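Local coordinates for vaginolysin (Gardnerella vaginalis, PDB 5IMY), which probably binds cholesterol in host membranes and acts as a secreted pore-forming toxin of the cholesterol-dependent cytolysin family, at residues L382-I396 with N419-F433. Sequence-based numbering, arbitrary orientation.
Sequences LTLDHRGAYVARYYI and NGKYRTAHFNTTIQF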
ATOM      1  N   LEU A 382      24.722   4.753   9.677  1.00 64.13           N
ATOM      2  CA  LEU A 382      25.942   4.590   8.893  1.00 58.91           C
ATOM      3  C   LEU A 382      26.980   5.578   9.401  1.00 58.86           C
ATOM      4  O   LEU A 382      26.722   6.785   9.437  1.00 54.25           O
ATOM      5  CB  LEU A 382      25.682   4.817   7.401  1.00 55.49           C
ATOM      6  CG  LEU A 382      26.933   4.966   6.527  1.00 49.25           C
ATOM      7  CD1 LEU A 382      27.760   3.692   6.541  1.00 53.61           C
ATOM      8  CD2 LEU A 382      26.564   5.344   5.103  1.00 53.78           C
ATOM      9  N   THR A 383      28.151   5.070   9.776  1.00 56.80           N
ATOM     10  CA  THR A 383      29.236   5.888  10.302  1.00 63.38           C
ATOM     11  C   THR A 383      30.398   5.888   9.318  1.00 53.67           C
ATOM     12  O   THR A 383      30.827   4.825   8.857  1.00 56.57           O
ATOM     13  CB  THR A 383      29.691   5.364  11.670  1.00 63.60           C
ATOM     14  OG1 THR A 383      28.687   5.654  12.652  1.00 59.35           O
ATOM     15  CG2 THR A 383      31.021   5.993  12.103  1.00 62.34           C
ATOM     16  N   LEU A 384      30.900   7.076   8.997  1.00 54.25           N
ATOM     17  CA  LEU A 384      32.048   7.240   8.116  1.00 64.33           C
ATOM     18  C   LEU A 384      33.207   7.823   8.912  1.00 58.10           C
ATOM     19  O   LEU A 384      33.057   8.862   9.561  1.00 55.17           O
ATOM     20  CB  LEU A 384      31.715   8.161   6.939  1.00 60.39           C
ATOM     21  CG  LEU A 384      30.365   7.979   6.246  1.00 54.21           C
ATOM     22  CD1 LEU A 384      30.106   9.163   5.329  1.00 57.32           C
ATOM     23  CD2 LEU A 384      30.311   6.677   5.466  1.00 57.17           C
ATOM     24  N   ASP A 385      34.359   7.155   8.861  1.00 58.34           N
ATOM     25  CA  ASP A 385      35.569   7.632   9.526  1.00 62.30           C
ATOM     26  C   ASP A 385      36.692   7.664   8.497  1.00 55.65           C
ATOM     27  O   ASP A 385      37.146   6.612   8.036  1.00 50.10           O
ATOM     28  CB  ASP A 385      35.940   6.743  10.714  1.00 63.31           C
ATOM     29  CG  ASP A 385      36.942   7.403  11.643  1.00 70.53           C
ATOM     30  OD1 ASP A 385      36.916   8.647  11.760  1.00 70.09           O
ATOM     31  OD2 ASP A 385      37.754   6.678  12.257  1.00 72.18           O
ATOM     32  N   HIS A 386      37.137   8.868   8.144  1.00 60.40           N
ATOM     33  CA  HIS A 386      38.163   9.077   7.124  1.00 57.87           C
ATOM     34  C   HIS A 386      39.423   9.609   7.800  1.00 61.39           C
ATOM     35  O   HIS A 386      39.496  10.790   8.152  1.00 60.01           O
ATOM     36  CB  HIS A 386      37.663  10.037   6.049  1.00 58.55           C
ATOM     37  CG  HIS A 386      38.750  10.593   5.182  1.00 62.33           C
ATOM     38  ND1 HIS A 386      39.791   9.823   4.707  1.00 66.37           N
ATOM     39  CD2 HIS A 386      38.958  11.842   4.704  1.00 56.74           C
ATOM     40  CE1 HIS A 386      40.593  10.575   3.975  1.00 61.02           C
ATOM     41  NE2 HIS A 386      40.110  11.804   3.956  1.00 57.21           N
ATOM     42  N   ARG A 387      40.412   8.734   7.979  1.00 62.71           N
ATOM     43  CA  ARG A 387      41.694   9.125   8.558  1.00 71.77           C
ATOM     44  C   ARG A 387      42.829   8.764   7.606  1.00 66.00           C
ATOM     45  O   ARG A 387      43.723   7.987   7.955  1.00 68.42           O
ATOM     46  CB  ARG A 387      41.895   8.460   9.927  1.00 77.34           C
ATOM     47  CG  ARG A 387      40.951   7.296  10.209  1.00 75.51           C
ATOM     48  CD  ARG A 387      41.420   6.467  11.399  1.00 84.78           C
ATOM     49  NE  ARG A 387      40.636   6.711  12.608  1.00 86.69           N
ATOM     50  CZ  ARG A 387      40.890   6.147  13.785  1.00 94.96           C
ATOM     51  NH1 ARG A 387      41.911   5.309  13.918  1.00 99.21           N
ATOM     52  NH2 ARG A 387      40.126   6.422  14.833  1.00 88.85           N
ATOM     53  N   GLY A 388      42.804   9.325   6.408  1.00 64.27           N
ATOM     54  CA  GLY A 388      43.784   8.989   5.386  1.00 66.62           C
ATOM     55  C   GLY A 388      44.464  10.220   4.834  1.00 57.84           C
ATOM     56  O   GLY A 388      43.840  11.268   4.666  1.00 57.63           O
ATOM     57  N   ALA A 389      45.757  10.080   4.543  1.00 53.39           N
ATOM     58  CA  ALA A 389      46.549  11.184   4.015  1.00 62.50           C
ATOM     59  C   ALA A 389      46.173  11.472   2.567  1.00 62.10           C
ATOM     60  O   ALA A 389      46.982  11.268   1.656  1.00 57.22           O
ATOM     61  CB  ALA A 389      48.043  10.870   4.122  1.00 57.85           C
ATOM     62  N   TYR A 390      44.951  11.950   2.348  1.00 55.44           N
ATOM     63  CA  TYR A 390      44.457  12.261   1.014  1.00 52.65           C
ATOM     64  C   TYR A 390      43.043  12.804   1.143  1.00 50.19           C
ATOM     65  O   TYR A 390      42.379  12.616   2.166  1.00 54.51           O
ATOM     66  CB  TYR A 390      44.470  11.035   0.095  1.00 54.27           C
ATOM     67  CG  TYR A 390      43.848   9.797   0.704  1.00 53.87           C
ATOM     68  CD1 TYR A 390      42.472   9.691   0.863  1.00 56.41           C
ATOM     69  CD2 TYR A 390      44.637   8.730   1.112  1.00 50.40           C
ATOM     70  CE1 TYR A 390      41.900   8.562   1.416  1.00 47.67           C
ATOM     71  CE2 TYR A 390      44.075   7.596   1.666  1.00 56.88           C
ATOM     72  CZ  TYR A 390      42.707   7.517   1.816  1.00 51.86           C
ATOM     73  OH  TYR A 390      42.140   6.389   2.368  1.00 54.56           O
ATOM     74  N   VAL A 391      42.592  13.475   0.091  1.00 45.21           N
ATOM     75  CA  VAL A 391      41.224  13.973   0.032  1.00 48.35           C
ATOM     76  C   VAL A 391      40.304  12.838  -0.393  1.00 51.12           C
ATOM     77  O   VAL A 391      40.666  11.998  -1.226  1.00 47.63           O
ATOM     78  CB  VAL A 391      41.121  15.166  -0.933  1.00 47.64           C
ATOM     79  CG1 VAL A 391      39.714  15.747  -0.912  1.00 47.89           C
ATOM     80  CG2 VAL A 391      42.144  16.230  -0.573  1.00 47.84           C
ATOM     81  N   ALA A 392      39.108  12.807   0.187  1.00 47.58           N
ATOM     82  CA  ALA A 392      38.118  11.792  -0.127  1.00 55.40           C
ATOM     83  C   ALA A 392      36.763  12.446  -0.345  1.00 49.17           C
ATOM     84  O   ALA A 392      36.498  13.554   0.126  1.00 48.32           O
ATOM     85  CB  ALA A 392      38.015  10.740   0.984  1.00 52.54           C
ATOM     86  N   ARG A 393      35.909  11.737  -1.078  1.00 49.29           N
ATOM     87  CA  ARG A 393      34.520  12.121  -1.276  1.00 46.64           C
ATOM     88  C   ARG A 393      33.644  10.915  -0.975  1.00 48.52           C
ATOM     89  O   ARG A 393      34.134   9.804  -0.774  1.00 49.75           O
ATOM     90  CB  ARG A 393      34.276  12.630  -2.703  1.00 49.50           C
ATOM     91  CG  ARG A 393      34.949  13.959  -2.996  1.00 53.31           C
ATOM     92  CD  ARG A 393      34.481  14.548  -4.314  1.00 56.01           C
ATOM     93  NE  ARG A 393      35.097  13.893  -5.464  1.00 55.29           N
ATOM     94  CZ  ARG A 393      34.874  14.243  -6.728  1.00 58.72           C
ATOM     95  NH1 ARG A 393      34.045  15.241  -7.008  1.00 50.19           N
ATOM     96  NH2 ARG A 393      35.480  13.592  -7.712  1.00 57.39           N
ATOM     97  N   TYR A 394      32.339  11.133  -0.915  1.00 48.10           N
ATOM     98  CA  TYR A 394      31.398  10.044  -0.709  1.00 50.42           C
ATOM     99  C   TYR A 394      30.282  10.135  -1.737  1.00 48.09           C
ATOM    100  O   TYR A 394      29.876  11.224  -2.146  1.00 49.14           O
ATOM    101  CB  TYR A 394      30.811  10.059   0.715  1.00 49.87           C
ATOM    102  CG  TYR A 394      31.785   9.625   1.793  1.00 48.76           C
ATOM    103  CD1 TYR A 394      32.060   8.279   2.009  1.00 49.70           C
ATOM    104  CD2 TYR A 394      32.421  10.559   2.601  1.00 53.08           C
ATOM    105  CE1 TYR A 394      32.943   7.878   2.997  1.00 51.71           C
ATOM    106  CE2 TYR A 394      33.307  10.166   3.589  1.00 49.27           C
ATOM    107  CZ  TYR A 394      33.565   8.825   3.780  1.00 54.11           C
ATOM    108  OH  TYR A 394      34.446   8.431   4.763  1.00 55.67           O
ATOM    109  N   TYR A 395      29.807   8.971  -2.171  1.00 43.02           N
ATOM    110  CA  TYR A 395      28.662   8.871  -3.075  1.00 46.55           C
ATOM    111  C   TYR A 395      27.747   7.781  -2.527  1.00 43.57           C
ATOM    112  O   TYR A 395      28.031   6.588  -2.672  1.00 41.54           O
ATOM    113  CB  TYR A 395      29.102   8.574  -4.503  1.00 45.17           C
ATOM    114  CG  TYR A 395      29.918   9.688  -5.120  1.00 50.62           C
ATOM    115  CD1 TYR A 395      29.298  10.779  -5.714  1.00 48.64           C
ATOM    116  CD2 TYR A 395      31.304   9.651  -5.100  1.00 52.50           C
ATOM    117  CE1 TYR A 395      30.038  11.801  -6.277  1.00 48.45           C
ATOM    118  CE2 TYR A 395      32.053  10.666  -5.660  1.00 49.36           C
ATOM    119  CZ  TYR A 395      31.415  11.739  -6.246  1.00 55.72           C
ATOM    120  OH  TYR A 395      32.156  12.754  -6.805  1.00 54.86           O
ATOM    121  N   ILE A 396      26.655   8.197  -1.890  1.00 40.13           N
ATOM    122  CA  ILE A 396      25.750   7.290  -1.196  1.00 41.42           C
ATOM    123  C   ILE A 396      24.343   7.523  -1.730  1.00 42.13           C
ATOM    124  O   ILE A 396      23.848   8.657  -1.711  1.00 40.07           O
ATOM    125  CB  ILE A 396      25.801   7.495   0.328  1.00 42.64           C
ATOM    126  CG1 ILE A 396      27.193   7.126   0.853  1.00 44.48           C
ATOM    127  CG2 ILE A 396      24.722   6.670   1.034  1.00 44.36           C
ATOM    128  CD1 ILE A 396      27.429   7.472   2.308  1.00 50.76           C
ATOM    129  N   ASN A 419      27.260  14.401  -0.410  1.00 57.36           N
ATOM    130  CA  ASN A 419      27.828  13.396  -1.300  1.00 53.36           C
ATOM    131  C   ASN A 419      29.185  13.852  -1.831  1.00 52.27           C
ATOM    132  O   ASN A 419      30.209  13.626  -1.179  1.00 67.29           O
ATOM    133  CB  ASN A 419      26.855  13.080  -2.444  1.00 49.69           C
ATOM    134  CG  ASN A 419      26.294  11.669  -2.364  1.00 49.62           C
ATOM    135  OD1 ASN A 419      26.487  10.960  -1.377  1.00 39.17           O
ATOM    136  ND2 ASN A 419      25.597  11.253  -3.416  1.00 46.99           N
ATOM    137  N   GLY A 420      29.215  14.502  -2.991  1.00 49.00           N
ATOM    138  CA  GLY A 420      30.470  14.789  -3.654  1.00 54.53           C
ATOM    139  C   GLY A 420      31.268  15.921  -3.038  1.00 49.45           C
ATOM    140  O   GLY A 420      31.850  16.737  -3.760  1.00 52.56           O
ATOM    141  N   LYS A 421      31.318  15.979  -1.711  1.00 51.33           N
ATOM    142  CA  LYS A 421      32.043  17.021  -0.999  1.00 52.87           C
ATOM    143  C   LYS A 421      33.429  16.532  -0.602  1.00 46.20           C
ATOM    144  O   LYS A 421      33.627  15.356  -0.285  1.00 46.17           O
ATOM    145  CB  LYS A 421      31.277  17.455   0.251  1.00 47.10           C
ATOM    146  CG  LYS A 421      30.097  18.367  -0.026  1.00 49.12           C
ATOM    147  CD  LYS A 421      29.216  18.495   1.202  1.00 54.88           C
ATOM    148  CE  LYS A 421      28.060  19.455   0.970  1.00 50.89           C
ATOM    149  NZ  LYS A 421      27.209  19.592   2.185  1.00 56.17           N
ATOM    150  N   TYR A 422      34.388  17.453  -0.620  1.00 50.80           N
ATOM    151  CA  TYR A 422      35.755  17.118  -0.244  1.00 45.57           C
ATOM    152  C   TYR A 422      35.846  16.861   1.254  1.00 40.65           C
ATOM    153  O   TYR A 422      35.426  17.693   2.065  1.00 39.41           O
ATOM    154  CB  TYR A 422      36.708  18.244  -0.646  1.00 52.86           C
ATOM    155  CG  TYR A 422      36.857  18.412  -2.141  1.00 52.16           C
ATOM    156  CD1 TYR A 422      37.391  17.397  -2.920  1.00 59.09           C
ATOM    157  CD2 TYR A 422      36.474  19.588  -2.771  1.00 58.55           C
ATOM    158  CE1 TYR A 422      37.532  17.543  -4.286  1.00 64.36           C
ATOM    159  CE2 TYR A 422      36.612  19.745  -4.139  1.00 64.92           C
ATOM    160  CZ  TYR A 422      37.143  18.717  -4.891  1.00 62.50           C
ATOM    161  OH  TYR A 422      37.285  18.864  -6.252  1.00 49.04           O
ATOM    162  N   ARG A 423      36.391  15.703   1.617  1.00 46.04           N
ATOM    163  CA  ARG A 423      36.600  15.314   3.007  1.00 52.69           C
ATOM    164  C   ARG A 423      38.101  15.245   3.258  1.00 53.08           C
ATOM    165  O   ARG A 423      38.817  14.526   2.552  1.00 52.81           O
ATOM    166  CB  ARG A 423      35.938  13.968   3.301  1.00 55.44           C
ATOM    167  CG  ARG A 423      34.500  13.862   2.813  1.00 54.93           C
ATOM    168  CD  ARG A 423      33.581  14.818   3.553  1.00 56.07           C
ATOM    169  NE  ARG A 423      32.227  14.799   3.009  1.00 61.19           N
ATOM    170  CZ  ARG A 423      31.260  15.635   3.373  1.00 64.43           C
ATOM    171  NH1 ARG A 423      31.491  16.571   4.286  1.00 74.25           N
ATOM    172  NH2 ARG A 423      30.058  15.538   2.822  1.00 64.65           N
ATOM    173  N   THR A 424      38.573  15.983   4.260  1.00 58.70           N
ATOM    174  CA  THR A 424      40.000  16.149   4.499  1.00 64.07           C
ATOM    175  C   THR A 424      40.372  15.697   5.907  1.00 61.00           C
ATOM    176  O   THR A 424      39.518  15.512   6.778  1.00 58.58           O
ATOM    177  CB  THR A 424      40.422  17.610   4.298  1.00 71.28           C
ATOM    178  OG1 THR A 424      41.815  17.751   4.604  1.00 79.98           O
ATOM    179  CG2 THR A 424      39.607  18.536   5.195  1.00 65.90           C
ATOM    180  N   ALA A 425      41.681  15.535   6.111  1.00 70.66           N
ATOM    181  CA  ALA A 425      42.254  15.187   7.407  1.00 76.30           C
ATOM    182  C   ALA A 425      41.446  14.088   8.085  1.00 66.14           C
ATOM    183  O   ALA A 425      41.367  12.969   7.568  1.00 67.36           O
ATOM    184  CB  ALA A 425      42.344  16.430   8.296  1.00 75.63           C
ATOM    185  N   HIS A 426      40.846  14.383   9.241  1.00 73.28           N
ATOM    186  CA  HIS A 426      39.971  13.445   9.933  1.00 74.25           C
ATOM    187  C   HIS A 426      38.542  13.960   9.819  1.00 70.04           C
ATOM    188  O   HIS A 426      38.215  15.028  10.346  1.00 66.71           O
ATOM    189  CB  HIS A 426      40.375  13.271  11.394  1.00 75.14           C
ATOM    190  CG  HIS A 426      39.697  12.117  12.066  1.00 77.83           C
ATOM    191  ND1 HIS A 426      38.450  12.221  12.644  1.00 77.46           N
ATOM    192  CD2 HIS A 426      40.085  10.832  12.238  1.00 78.67           C
ATOM    193  CE1 HIS A 426      38.103  11.052  13.151  1.00 71.25           C
ATOM    194  NE2 HIS A 426      39.078  10.191  12.918  1.00 73.26           N
ATOM    195  N   PHE A 427      37.705  13.206   9.115  1.00 64.15           N
ATOM    196  CA  PHE A 427      36.295  13.518   8.950  1.00 65.44           C
ATOM    197  C   PHE A 427      35.480  12.366   9.516  1.00 66.17           C
ATOM    198  O   PHE A 427      35.677  11.212   9.123  1.00 62.59           O
ATOM    199  CB  PHE A 427      35.955  13.749   7.473  1.00 61.71           C
ATOM    200  CG  PHE A 427      34.482  13.852   7.194  1.00 65.84           C
ATOM    201  CD1 PHE A 427      33.828  15.071   7.279  1.00 65.05           C
ATOM    202  CD2 PHE A 427      33.753  12.730   6.835  1.00 58.51           C
ATOM    203  CE1 PHE A 427      32.474  15.167   7.017  1.00 64.05           C
ATOM    204  CE2 PHE A 427      32.400  12.819   6.573  1.00 65.65           C
ATOM    205  CZ  PHE A 427      31.760  14.038   6.664  1.00 68.20           C
ATOM    206  N   ASN A 428      34.580  12.679  10.446  1.00 64.80           N
ATOM    207  CA  ASN A 428      33.752  11.672  11.094  1.00 64.10           C
ATOM    208  C   ASN A 428      32.307  12.145  11.116  1.00 65.81           C
ATOM    209  O   ASN A 428      32.035  13.330  11.337  1.00 57.71           O
ATOM    210  CB  ASN A 428      34.232  11.386  12.521  1.00 62.42           C
ATOM    211  CG  ASN A 428      33.636  10.117  13.094  1.00 61.07           C
ATOM    212  OD1 ASN A 428      32.625  10.153  13.796  1.00 64.27           O
ATOM    213  ND2 ASN A 428      34.260   8.984  12.793  1.00 62.01           N
ATOM    214  N   THR A 429      31.384  11.216  10.884  1.00 70.51           N
ATOM    215  CA  THR A 429      29.963  11.532  10.908  1.00 76.37           C
ATOM    216  C   THR A 429      29.173  10.235  10.866  1.00 66.29           C
ATOM    217  O   THR A 429      29.651   9.219  10.351  1.00 57.11           O
ATOM    218  CB  THR A 429      29.558  12.432   9.732  1.00 73.56           C
ATOM    219  OG1 THR A 429      28.187  12.824   9.878  1.00 71.88           O
ATOM    220  CG2 THR A 429      29.732  11.706   8.400  1.00 65.65           C
ATOM    221  N   THR A 430      27.960  10.286  11.409  1.00 68.42           N
ATOM    222  CA  THR A 430      27.026   9.174  11.357  1.00 73.92           C
ATOM    223  C   THR A 430      25.746   9.635  10.673  1.00 68.21           C
ATOM    224  O   THR A 430      25.297  10.767  10.876  1.00 60.65           O
ATOM    225  CB  THR A 430      26.709   8.636  12.760  1.00 76.75           C
ATOM    226  OG1 THR A 430      25.744   9.481  13.396  1.00 85.52           O
ATOM    227  CG2 THR A 430      27.970   8.584  13.614  1.00 67.41           C
ATOM    228  N   ILE A 431      25.168   8.758   9.858  1.00 63.33           N
ATOM    229  CA  ILE A 431      23.970   9.063   9.085  1.00 64.29           C
ATOM    230  C   ILE A 431      22.838   8.171   9.574  1.00 59.37           C
ATOM    231  O   ILE A 431      23.048   6.983   9.841  1.00 55.95           O
ATOM    232  CB  ILE A 431      24.207   8.862   7.573  1.00 65.02           C
ATOM    233  CG1 ILE A 431      25.367   9.738   7.091  1.00 70.01           C
ATOM    234  CG2 ILE A 431      22.944   9.192   6.783  1.00 66.18           C
ATOM    235  CD1 ILE A 431      25.997   9.258   5.800  1.00 65.37           C
ATOM    236  N   GLN A 432      21.644   8.745   9.688  1.00 66.14           N
ATOM    237  CA  GLN A 432      20.454   8.003  10.083  1.00 67.67           C
ATOM    238  C   GLN A 432      19.646   7.613   8.854  1.00 58.72           C
ATOM    239  O   GLN A 432      19.508   8.398   7.911  1.00 57.33           O
ATOM    240  CB  GLN A 432      19.578   8.826  11.029  1.00 69.94           C
ATOM    241  CG  GLN A 432      19.678   8.401  12.477  1.00 70.81           C
ATOM    242  CD  GLN A 432      18.558   8.957  13.331  1.00 80.39           C
ATOM    243  OE1 GLN A 432      17.437   9.148  12.859  1.00 73.01           O
ATOM    244  NE2 GLN A 432      18.857   9.221  14.599  1.00 86.28           N
ATOM    245  N   PHE A 433      19.107   6.395   8.873  1.00 66.62           N
ATOM    246  CA  PHE A 433      18.311   5.873   7.772  1.00 66.54           C
ATOM    247  C   PHE A 433      17.012   5.297   8.308  1.00 65.58           C
ATOM    248  O   PHE A 433      17.025   4.515   9.265  1.00 62.50           O
ATOM    249  CB  PHE A 433      19.072   4.791   7.000  1.00 58.38           C
ATOM    250  CG  PHE A 433      20.195   5.322   6.166  1.00 58.61           C
ATOM    251  CD1 PHE A 433      19.935   6.037   5.011  1.00 57.96           C
ATOM    252  CD2 PHE A 433      21.512   5.102   6.530  1.00 61.99           C
ATOM    253  CE1 PHE A 433      20.964   6.528   4.237  1.00 63.74           C
ATOM    254  CE2 PHE A 433      22.549   5.590   5.757  1.00 62.28           C
ATOM    255  CZ  PHE A 433      22.274   6.304   4.609  1.00 56.28           C
TER
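D385 and N428 both turn CG anti to the backbone N (chi1 -164° and -165°), which carries carboxylate and amide toward each other over one face of the antiparallel strands 382-389 and 426-433. N428 ND2 donates to D385 OD1 at 2.9 Å; the oxygen is met from above the carboxylate plane, while the bond lies close to the amide plane. OD2 takes a weak bond from R387 NE as part of a salt bridge, so the two oxygens divide their partners. H426 lies alongside R387, its CD2 3.8 Å from R387 CB.

Paired backbone bonds at L382-I431, L384-T429 and H386-F427 fix the register; L384 N to T429 O, at 2.8 Å, is nearly straight (170°). The other face carries L382, L384, F427 and I431, with H386 and T429 among them. I431 CD1 sits 4.0 Å from L382 CD2 and also meets L384 CD1, and the F433 ring turns its edge to L382 CB. From the second layer, I396 CD1 reaches I431 CD1 at 4.2 Å, and Y394 CE2 lies 4.1 Å from F427 CE2.

Beyond the turn at A389 the chain folds back, and A392 and R423 exchange two backbone bonds. R423 lays CD over the centre of the F427 ring, while its NH2 bonds G418 O. A392 CB covers one face of the H386 ring, whose ND1 is held by N474 on strand 469-475. N419 OD1 accepts from I396 N at 2.8 Å, tying the segment before strand 426-433 to I396 on strand 395-403.

Thus apolar contacts, with a few satisfied polar groups (H386 to N474, N419 to I396), join the layers of the C-terminal beta sandwich, while D385, R387, H426 and N428 share the other face of the strand pair.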